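ICChI, a glycosylated chitinase (Ipomoea carnea, PDB 6IDN) breaks down chitin as a family 18 glycoside hydrolase built on a TIM barrel, and also has lysozyme activity. Local coordinates at residues G11-L16 and W256-D261; A4-Q9 and I30-T35; E18-D23 and S65-K70. All blocks are in the same frame, centred on the assembly; numbering follows the deposited sequence.

Interaction 1. Residues G11-L16 and W256-D261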
loop_
_atom_site.group_PDB
_atom_site.type_symbol
_atom_site.label_atom_id
_atom_site.label_comp_id
_atom_site.label_asym_id
_atom_site.label_seq_id
_atom_site.Cartn_x
_atom_site.Cartn_y
_atom_site.Cartn_z
ATOM N N GLY A 11 13.233 7.163 9.165
ATOM C CA GLY A 11 13.463 8.598 9.064
ATOM C C GLY A 11 14.627 8.990 8.176
ATOM O O GLY A 11 14.693 10.139 7.727
ATOM N N GLY A 12 15.544 8.066 7.905
ATOM C CA GLY A 12 16.656 8.323 7.015
ATOM C C GLY A 12 16.430 7.994 5.555
ATOM O O GLY A 12 17.366 8.112 4.755
ATOM N N GLU A 13 15.219 7.591 5.167
ATOM C CA GLU A 13 14.972 7.219 3.779
ATOM C C GLU A 13 14.782 8.418 2.864
ATOM O O GLU A 13 14.538 8.230 1.668
ATOM C CB GLU A 13 13.752 6.301 3.682
ATOM C CG GLU A 13 12.418 7.007 3.885
ATOM C CD GLU A 13 11.352 6.052 4.353
ATOM O OE1 GLU A 13 11.381 4.884 3.911
ATOM O OE2 GLU A 13 10.485 6.457 5.162
ATOM N N GLY A 14 14.922 9.634 3.377
ATOM C CA GLY A 14 14.679 10.819 2.584
ATOM C C GLY A 14 13.282 11.377 2.810
ATOM O O GLY A 14 12.376 10.698 3.302
ATOM N N SER A 15 13.116 12.650 2.455
ATOM C CA SER A 15 11.815 13.288 2.591
ATOM C C SER A 15 10.845 12.744 1.546
ATOM O O SER A 15 11.228 12.080 0.575
ATOM C CB SER A 15 11.945 14.809 2.460
ATOM O OG SER A 15 12.276 15.186 1.133
ATOM N N LEU A 16 9.560 13.004 1.769
ATOM C CA LEU A 16 8.571 12.612 0.774
ATOM C C LEU A 16 8.820 13.339 -0.541
ATOM O O LEU A 16 8.701 12.748 -1.619
ATOM C CB LEU A 16 7.167 12.896 1.308
ATOM C CG LEU A 16 5.997 12.545 0.400
ATOM C CD1 LEU A 16 5.886 11.041 0.136
ATOM C CD2 LEU A 16 4.707 13.090 1.019
ATOM N N TRP A 256 8.762 -2.731 -1.251
ATOM C CA TRP A 256 9.034 -2.483 0.159
ATOM C C TRP A 256 10.550 -2.369 0.304
ATOM O O TRP A 256 11.252 -3.366 0.130
ATOM C CB TRP A 256 8.496 -3.645 0.994
ATOM C CG TRP A 256 8.832 -3.511 2.429
ATOM C CD1 TRP A 256 9.821 -4.171 3.111
ATOM C CD2 TRP A 256 8.203 -2.640 3.372
ATOM N NE1 TRP A 256 9.838 -3.762 4.427
ATOM C CE2 TRP A 256 8.855 -2.825 4.612
ATOM C CE3 TRP A 256 7.138 -1.734 3.296
ATOM C CZ2 TRP A 256 8.478 -2.135 5.764
ATOM C CZ3 TRP A 256 6.779 -1.036 4.442
ATOM C CH2 TRP A 256 7.439 -1.249 5.657
ATOM N N SER A 257 11.091 -1.177 0.606
ATOM C CA SER A 257 10.443 0.115 0.845
ATOM C C SER A 257 11.431 1.193 0.370
ATOM O O SER A 257 12.516 0.866 -0.100
ATOM C CB SER A 257 10.123 0.298 2.323
ATOM O OG SER A 257 11.334 0.495 3.056
ATOM N N LYS A 258 11.080 2.473 0.515
ATOM C CA LYS A 258 11.977 3.533 0.053
ATOM C C LYS A 258 13.352 3.426 0.710
ATOM O O LYS A 258 14.380 3.654 0.057
ATOM C CB LYS A 258 11.356 4.905 0.325
ATOM C CG LYS A 258 12.278 6.102 0.025
ATOM C CD LYS A 258 12.731 6.123 -1.437
ATOM C CE LYS A 258 13.508 7.411 -1.762
ATOM N NZ LYS A 258 14.789 7.515 -1.013
ATOM N N TYR A 259 13.387 3.058 1.994
ATOM C CA TYR A 259 14.652 3.020 2.722
ATOM C C TYR A 259 15.646 2.057 2.086
ATOM O O TYR A 259 16.859 2.292 2.155
ATOM C CB TYR A 259 14.417 2.630 4.182
ATOM C CG TYR A 259 15.696 2.546 4.988
ATOM C CD1 TYR A 259 16.382 3.698 5.347
ATOM C CD2 TYR A 259 16.217 1.320 5.384
ATOM C CE1 TYR A 259 17.555 3.634 6.080
ATOM C CE2 TYR A 259 17.395 1.246 6.118
ATOM C CZ TYR A 259 18.053 2.404 6.462
ATOM O OH TYR A 259 19.220 2.338 7.193
ATOM N N TYR A 260 15.158 0.986 1.462
ATOM C CA TYR A 260 16.003 -0.059 0.895
ATOM C C TYR A 260 16.197 0.074 -0.606
ATOM O O TYR A 260 16.918 -0.739 -1.196
ATOM C CB TYR A 260 15.419 -1.442 1.216
ATOM C CG TYR A 260 15.351 -1.702 2.706
ATOM C CD1 TYR A 260 16.498 -1.997 3.428
ATOM C CD2 TYR A 260 14.147 -1.611 3.393
ATOM C CE1 TYR A 260 16.442 -2.216 4.793
ATOM C CE2 TYR A 260 14.086 -1.825 4.769
ATOM C CZ TYR A 260 15.234 -2.134 5.456
ATOM O OH TYR A 260 15.192 -2.347 6.820
ATOM N N ASP A 261 15.585 1.077 -1.233
ATOM C CA ASP A 261 15.613 1.241 -2.686
ATOM C C ASP A 261 16.698 2.247 -3.066
ATOM O O ASP A 261 16.432 3.396 -3.418
ATOM C CB ASP A 261 14.233 1.674 -3.189
ATOM C CG ASP A 261 14.146 1.706 -4.705
ATOM O OD1 ASP A 261 14.995 1.064 -5.363
ATOM O OD2 ASP A 261 13.243 2.391 -5.235
#
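Glu13 and Tyr259 bring two barrel-end loops together, their CA atoms 4.3 Å apart, where 11-16 has no regular structure and 258-260 makes a short 3-10 turn entered through a cis peptide between Trp256 and Ser257. The turn is held by its own backbone bonds, Tyr260 N to Ser257 O and Asp261 N to Lys258 O. A side-chain bond ties it to the other loop: Lys258 NZ donates to the carbonyl Glu13 O at 2.8 Å, approaching nearly along the C=O axis. Bends at chi2 (59°) and chi4 (65°) bring NZ round to that oxygen, while Lys258 CG, anti to its backbone N, packs 3.5 Å from Glu13 O. The pairing is thus of an ammonium with a backbone carbonyl; Glu13 OE1 stays 6.5 Å from Lys258 NZ.

The Glu13 side chain passes the lysine at an oblique angle. Its CB rests 3.5 Å from Tyr259 CA and comes near the plane of the tyrosine ring at its edge, where Gly12 C is also found. With CG lodged between the backbone N and the carbonyl carbon (chi1 74°), the carboxylate is carried over the start of the 3-10 turn, and OE1 lies 3.6 Å from Lys258 CB. OE2 is gripped from elsewhere by His49 NE2 and Gly8 N, which anchors that oxygen. In the fold, the contact extends the junction of strands 2-7 and 250-256, which pair directly, into the loops leading on to helices 16-21 and 264-268.

Interaction 2. Residues A4-Q9 and I30-T35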
loop_
_atom_site.group_PDB
_atom_site.type_symbol
_atom_site.label_atom_id
_atom_site.label_comp_id
_atom_site.label_asym_id
_atom_site.label_seq_id
_atom_site.Cartn_x
_atom_site.Cartn_y
_atom_site.Cartn_z
ATOM N N ALA A 4 4.922 1.385 -7.322
ATOM C CA ALA A 4 4.452 1.893 -6.040
ATOM C C ALA A 4 5.516 1.608 -4.996
ATOM O O ALA A 4 6.191 0.579 -5.060
ATOM C CB ALA A 4 3.138 1.228 -5.606
ATOM N N ILE A 5 5.669 2.508 -4.030
ATOM C CA ILE A 5 6.648 2.286 -2.976
ATOM C C ILE A 5 6.075 2.744 -1.648
ATOM O O ILE A 5 5.268 3.674 -1.587
ATOM C CB ILE A 5 7.992 2.995 -3.255
ATOM C CG1 ILE A 5 9.079 2.394 -2.351
ATOM C CG2 ILE A 5 7.859 4.512 -3.054
ATOM C CD1 ILE A 5 10.461 2.405 -2.940
ATOM N N TYR A 6 6.517 2.083 -0.574
ATOM C CA TYR A 6 6.176 2.480 0.787
ATOM C C TYR A 6 7.176 3.494 1.334
ATOM O O TYR A 6 8.392 3.339 1.187
ATOM C CB TYR A 6 6.124 1.260 1.709
ATOM C CG TYR A 6 4.847 0.474 1.548
ATOM C CD1 TYR A 6 4.722 -0.475 0.542
ATOM C CD2 TYR A 6 3.767 0.674 2.400
ATOM C CE1 TYR A 6 3.553 -1.178 0.371
ATOM C CE2 TYR A 6 2.588 -0.042 2.247
ATOM C CZ TYR A 6 2.496 -0.967 1.225
ATOM O OH TYR A 6 1.331 -1.675 1.041
ATOM N N TRP A 7 6.642 4.510 2.000
ATOM C CA TRP A 7 7.448 5.531 2.645
ATOM C C TRP A 7 6.873 5.790 4.028
ATOM O O TRP A 7 5.664 5.668 4.244
ATOM C CB TRP A 7 7.473 6.821 1.812
ATOM C CG TRP A 7 8.184 7.995 2.439
ATOM C CD1 TRP A 7 9.464 8.382 2.203
ATOM C CD2 TRP A 7 7.641 8.954 3.372
ATOM N NE1 TRP A 7 9.768 9.519 2.935
ATOM C CE2 TRP A 7 8.660 9.881 3.659
ATOM C CE3 TRP A 7 6.395 9.109 3.989
ATOM C CZ2 TRP A 7 8.471 10.940 4.537
ATOM C CZ3 TRP A 7 6.210 10.160 4.861
ATOM C CH2 TRP A 7 7.240 11.062 5.125
ATOM N N GLY A 8 7.753 6.116 4.970
ATOM C CA GLY A 8 7.313 6.510 6.293
ATOM C C GLY A 8 8.003 5.798 7.439
ATOM O O GLY A 8 8.035 6.318 8.556
ATOM N N GLN A 9 8.560 4.612 7.189
ATOM C CA GLN A 9 8.987 3.745 8.275
ATOM C C GLN A 9 10.496 3.754 8.508
ATOM O O GLN A 9 11.004 2.895 9.240
ATOM C CB GLN A 9 8.483 2.322 8.029
ATOM C CG GLN A 9 6.981 2.162 8.266
ATOM C CD GLN A 9 6.598 2.550 9.674
ATOM O OE1 GLN A 9 7.003 1.893 10.637
ATOM N NE2 GLN A 9 5.844 3.649 9.815
ATOM N N ILE A 30 2.034 5.824 2.240
ATOM C CA ILE A 30 2.567 6.357 3.492
ATOM C C ILE A 30 2.099 5.438 4.619
ATOM O O ILE A 30 0.904 5.367 4.919
ATOM C CB ILE A 30 2.114 7.804 3.734
ATOM C CG1 ILE A 30 2.623 8.748 2.633
ATOM C CG2 ILE A 30 2.551 8.284 5.131
ATOM C CD1 ILE A 30 2.219 10.218 2.842
ATOM N N GLY A 31 3.029 4.736 5.255
ATOM C CA GLY A 31 2.703 3.817 6.341
ATOM C C GLY A 31 3.328 4.317 7.631
ATOM O O GLY A 31 4.420 4.890 7.603
ATOM N N PHE A 32 2.646 4.106 8.766
ATOM C CA PHE A 32 1.411 3.329 8.899
ATOM C C PHE A 32 0.467 3.918 9.930
ATOM O O PHE A 32 0.905 4.513 10.911
ATOM C CB PHE A 32 1.710 1.885 9.322
ATOM C CG PHE A 32 2.323 1.053 8.241
ATOM C CD1 PHE A 32 1.570 0.656 7.139
ATOM C CD2 PHE A 32 3.651 0.671 8.320
ATOM C CE1 PHE A 32 2.135 -0.130 6.136
ATOM C CE2 PHE A 32 4.225 -0.099 7.322
ATOM C CZ PHE A 32 3.469 -0.495 6.222
ATOM N N LEU A 33 -0.836 3.739 9.725
ATOM C CA LEU A 33 -1.803 3.954 10.803
ATOM C C LEU A 33 -1.831 2.664 11.614
ATOM O O LEU A 33 -2.400 1.658 11.181
ATOM C CB LEU A 33 -3.180 4.310 10.248
ATOM C CG LEU A 33 -4.169 4.939 11.234
ATOM C CD1 LEU A 33 -3.772 6.387 11.534
ATOM C CD2 LEU A 33 -5.586 4.890 10.695
ATOM N N THR A 34 -1.178 2.675 12.781
ATOM C CA THR A 34 -0.898 1.446 13.519
ATOM C C THR A 34 -1.913 1.126 14.612
ATOM O O THR A 34 -1.962 -0.028 15.058
ATOM C CB THR A 34 0.505 1.495 14.147
ATOM O OG1 THR A 34 0.642 2.645 15.001
ATOM C CG2 THR A 34 1.556 1.531 13.065
ATOM N N THR A 35 -2.697 2.106 15.069
ATOM C CA THR A 35 -3.853 1.863 15.926
ATOM C C THR A 35 -5.080 2.467 15.262
ATOM O O THR A 35 -5.048 3.633 14.858
ATOM C CB THR A 35 -3.683 2.478 17.322
ATOM O OG1 THR A 35 -2.635 1.805 18.032
ATOM C CG2 THR A 35 -4.992 2.356 18.130
#
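Phe32 and Trp7, each giving up 63 Å² of surface to the other segment, and Gln9 close behind with 58 Å², organise the seam between the neighbouring parallel strands 2-7 and 27-36. Trp7 pairs with Ile30 in the parallel register: Gly31 N donates to Trp7 O at 3.0 Å, and Ile30 CA makes a CA-H...O contact with that same oxygen. On this face the indole and Ile30 lie side by side, pointing the same way, with Trp7 CE3 4.0 Å from Ile30 CG1. The indole NE1 is bonded to Gly14 O.

Phe32 follows a cis peptide and belongs to the other side of the sheet. Its CE1 meets Tyr6 CE2 at 3.9 Å, the two rings oblique with planes 37° apart. Tyr6 OH is hydrogen-bonded to Asp123 OD2, which joins this seam of the TIM barrel to the strand bearing the D-x-x-D-x-D-x-E signature of family 18. From the loop beyond the strand, Gln9 crosses the phenylalanine at about a right angle, its CG 3.6 Å from Phe32 CD2. A bend at chi2 (-58°) folds the amide back to the strand, where Gln9 NE2 donates to Gly31 O at 2.9 Å. The bond is straight at the hydrogen (162°), yet the donor stands above the carbonyl plane of Gly31.

The chemistry implies a division of labour within this beta-alpha-beta unit: backbone bonding and apolar packing set the strand pair, whereas beyond Trp7 a side-chain amide takes over as donor. Gln9 thereby links the loop to Gly31 while its methylene lies against Phe32.

Interaction 3. Residues E18-D23 and S65-K70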
loop_
_atom_site.group_PDB
_atom_site.type_symbol
_atom_site.label_atom_id
_atom_site.label_comp_id
_atom_site.label_asym_id
_atom_site.label_seq_id
_atom_site.Cartn_x
_atom_site.Cartn_y
_atom_site.Cartn_z
ATOM N N GLU A 18 11.741 14.359 -1.723
ATOM C CA GLU A 18 12.876 13.713 -2.373
ATOM C C GLU A 18 12.474 12.371 -2.967
ATOM O O GLU A 18 12.941 11.988 -4.049
ATOM C CB GLU A 18 14.015 13.532 -1.373
ATOM C CG GLU A 18 14.719 14.835 -1.019
ATOM C CD GLU A 18 15.597 14.712 0.207
ATOM O OE1 GLU A 18 15.479 13.718 0.949
ATOM O OE2 GLU A 18 16.429 15.615 0.426
ATOM N N THR A 19 11.620 11.639 -2.262
ATOM C CA THR A 19 11.121 10.377 -2.787
ATOM C C THR A 19 10.383 10.590 -4.103
ATOM O O THR A 19 10.623 9.884 -5.091
ATOM C CB THR A 19 10.227 9.734 -1.732
ATOM O OG1 THR A 19 11.028 9.460 -0.573
ATOM C CG2 THR A 19 9.596 8.434 -2.247
ATOM N N CYS A 20 9.499 11.586 -4.147
ATOM C CA CYS A 20 8.803 11.866 -5.395
ATOM C C CYS A 20 9.765 12.348 -6.470
ATOM O O CYS A 20 9.604 12.013 -7.648
ATOM C CB CYS A 20 7.689 12.881 -5.152
ATOM S SG CYS A 20 6.370 12.136 -4.205
ATOM N N ASP A 21 10.778 13.132 -6.084
ATOM C CA ASP A 21 11.725 13.676 -7.050
ATOM C C ASP A 21 12.670 12.627 -7.645
ATOM O O ASP A 21 13.438 12.958 -8.553
ATOM C CB ASP A 21 12.523 14.803 -6.392
ATOM C CG ASP A 21 11.821 16.160 -6.491
ATOM O OD1 ASP A 21 11.058 16.378 -7.454
ATOM O OD2 ASP A 21 12.034 17.015 -5.603
ATOM N N THR A 22 12.644 11.376 -7.184
ATOM C CA THR A 22 13.362 10.339 -7.918
ATOM C C THR A 22 12.758 10.110 -9.293
ATOM O O THR A 22 13.453 9.609 -10.187
ATOM C CB THR A 22 13.367 9.008 -7.153
ATOM O OG1 THR A 22 12.052 8.429 -7.165
ATOM C CG2 THR A 22 13.836 9.212 -5.729
ATOM N N ASP A 23 11.483 10.465 -9.472
ATOM C CA ASP A 23 10.731 10.225 -10.697
ATOM C C ASP A 23 10.639 8.734 -11.025
ATOM O O ASP A 23 10.310 8.357 -12.151
ATOM C CB ASP A 23 11.323 11.024 -11.867
ATOM C CG ASP A 23 11.161 12.519 -11.672
ATOM O OD1 ASP A 23 10.073 12.932 -11.223
ATOM O OD2 ASP A 23 12.113 13.280 -11.949
ATOM N N SER A 65 1.137 17.790 -1.819
ATOM C CA SER A 65 0.656 18.573 -2.949
ATOM C C SER A 65 1.666 18.563 -4.090
ATOM O O SER A 65 1.290 18.463 -5.264
ATOM C CB SER A 65 0.365 20.004 -2.506
ATOM O OG SER A 65 -0.354 20.696 -3.508
ATOM N N TYR A 66 2.950 18.674 -3.760
ATOM C CA TYR A 66 3.981 18.675 -4.792
ATOM C C TYR A 66 4.042 17.325 -5.499
ATOM O O TYR A 66 4.109 17.263 -6.733
ATOM C CB TYR A 66 5.331 19.030 -4.177
ATOM C CG TYR A 66 6.486 18.847 -5.130
ATOM C CD1 TYR A 66 6.770 19.803 -6.104
ATOM C CD2 TYR A 66 7.291 17.717 -5.062
ATOM C CE1 TYR A 66 7.832 19.630 -6.982
ATOM C CE2 TYR A 66 8.356 17.539 -5.931
ATOM C CZ TYR A 66 8.620 18.500 -6.888
ATOM O OH TYR A 66 9.673 18.319 -7.762
ATOM N N CYS A 67 4.010 16.232 -4.734
ATOM C CA CYS A 67 3.972 14.904 -5.343
ATOM C C CYS A 67 2.787 14.773 -6.285
ATOM O O CYS A 67 2.922 14.286 -7.411
ATOM C CB CYS A 67 3.901 13.829 -4.262
ATOM S SG CYS A 67 5.374 13.653 -3.284
ATOM N N LYS A 68 1.608 15.208 -5.838
ATOM C CA LYS A 68 0.424 15.093 -6.682
ATOM C C LYS A 68 0.534 15.962 -7.932
ATOM O O LYS A 68 0.044 15.570 -8.999
ATOM C CB LYS A 68 -0.826 15.434 -5.865
ATOM C CG LYS A 68 -1.091 14.428 -4.736
ATOM C CD LYS A 68 -2.110 14.955 -3.736
ATOM C CE LYS A 68 -3.445 15.247 -4.418
ATOM N NZ LYS A 68 -4.467 15.726 -3.444
ATOM N N SER A 69 1.193 17.122 -7.834
ATOM C CA SER A 69 1.387 17.964 -9.009
ATOM C C SER A 69 2.201 17.260 -10.086
ATOM O O SER A 69 2.106 17.628 -11.260
ATOM C CB SER A 69 2.060 19.283 -8.618
ATOM O OG SER A 69 3.468 19.145 -8.519
ATOM N N LYS A 70 2.974 16.238 -9.725
ATOM C CA LYS A 70 3.730 15.464 -10.699
ATOM C C LYS A 70 2.973 14.237 -11.193
ATOM O O LYS A 70 3.568 13.391 -11.870
ATOM C CB LYS A 70 5.076 15.040 -10.104
ATOM C CG LYS A 70 5.948 16.218 -9.700
ATOM C CD LYS A 70 7.042 15.804 -8.726
ATOM C CE LYS A 70 8.060 14.862 -9.356
ATOM N NZ LYS A 70 8.706 15.410 -10.583
#
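Cys20 and Cys67 form a disulfide that bolts together helix 16-21 and helix 60-69, two helices packed on the outside of the TIM barrel. The sulfurs, Cys20 SG and Cys67 SG, are 2.0 Å apart with chi3 at 103°; the CA atoms of Cys20 and Cys67, 5.7 Å apart, are the nearest pair between 18-23 and 65-70. Each SG sits anti to its own carbonyl carbon (chi1 near -70° in both), which points both sulfurs into the gap between the helices.

Toward the surface, polar links lie to one side of the covalent one. Tyr66 OH donates to Asp21 OD1, which approaches at the edge of the phenol ring and in its plane; the modelled 2.4 Å is very short and its exact value doubtful. The carboxylate plane is 73° from that of the ring, and OD2, at a poor angle to the hydroxyl, makes no bond with it. Lys70, just past helix 60-69, bends at chi3 and chi4 and passes its CE 3.7 Å from Cys20 O on the way to a salt bridge with Asp23. Asp21 OD1 is 4.0 Å from Lys70 NZ, beyond a salt bridge, and may add to the attraction.

Further out, bonds at the helix ends shape the backbone carrying these groups. Thr22 OG1 donates to Thr19 O, and Asp23 N bonds to Cys20 O. Ser69 OG returns to Tyr66 O, while Arg17 adds a cation-pi contact to the Tyr66 ring. Across the gap, Lys70 NZ meets Asp23 OD1 at 2.9 Å on its syn lone pair, the side of the other carboxylate oxygen.

The three contacts illustrate how a barrel is secured at different depths. Interaction 2 is the buried one, joining adjacent strands by backbone bonding and ring packing; interactions 1 and 3 are only partly buried and draw more on charged side chains. Strand 2-7 and the loop after it link interactions 1 and 2, since that loop bonds back to the end of the strand. Interaction 3 lies outward, where helix 16-21, the crossover between the strands of interaction 2, is fastened covalently to helix 60-69. Thr19 packs against both Trp7 and Lys258, bringing the helix into touch with the other two sites.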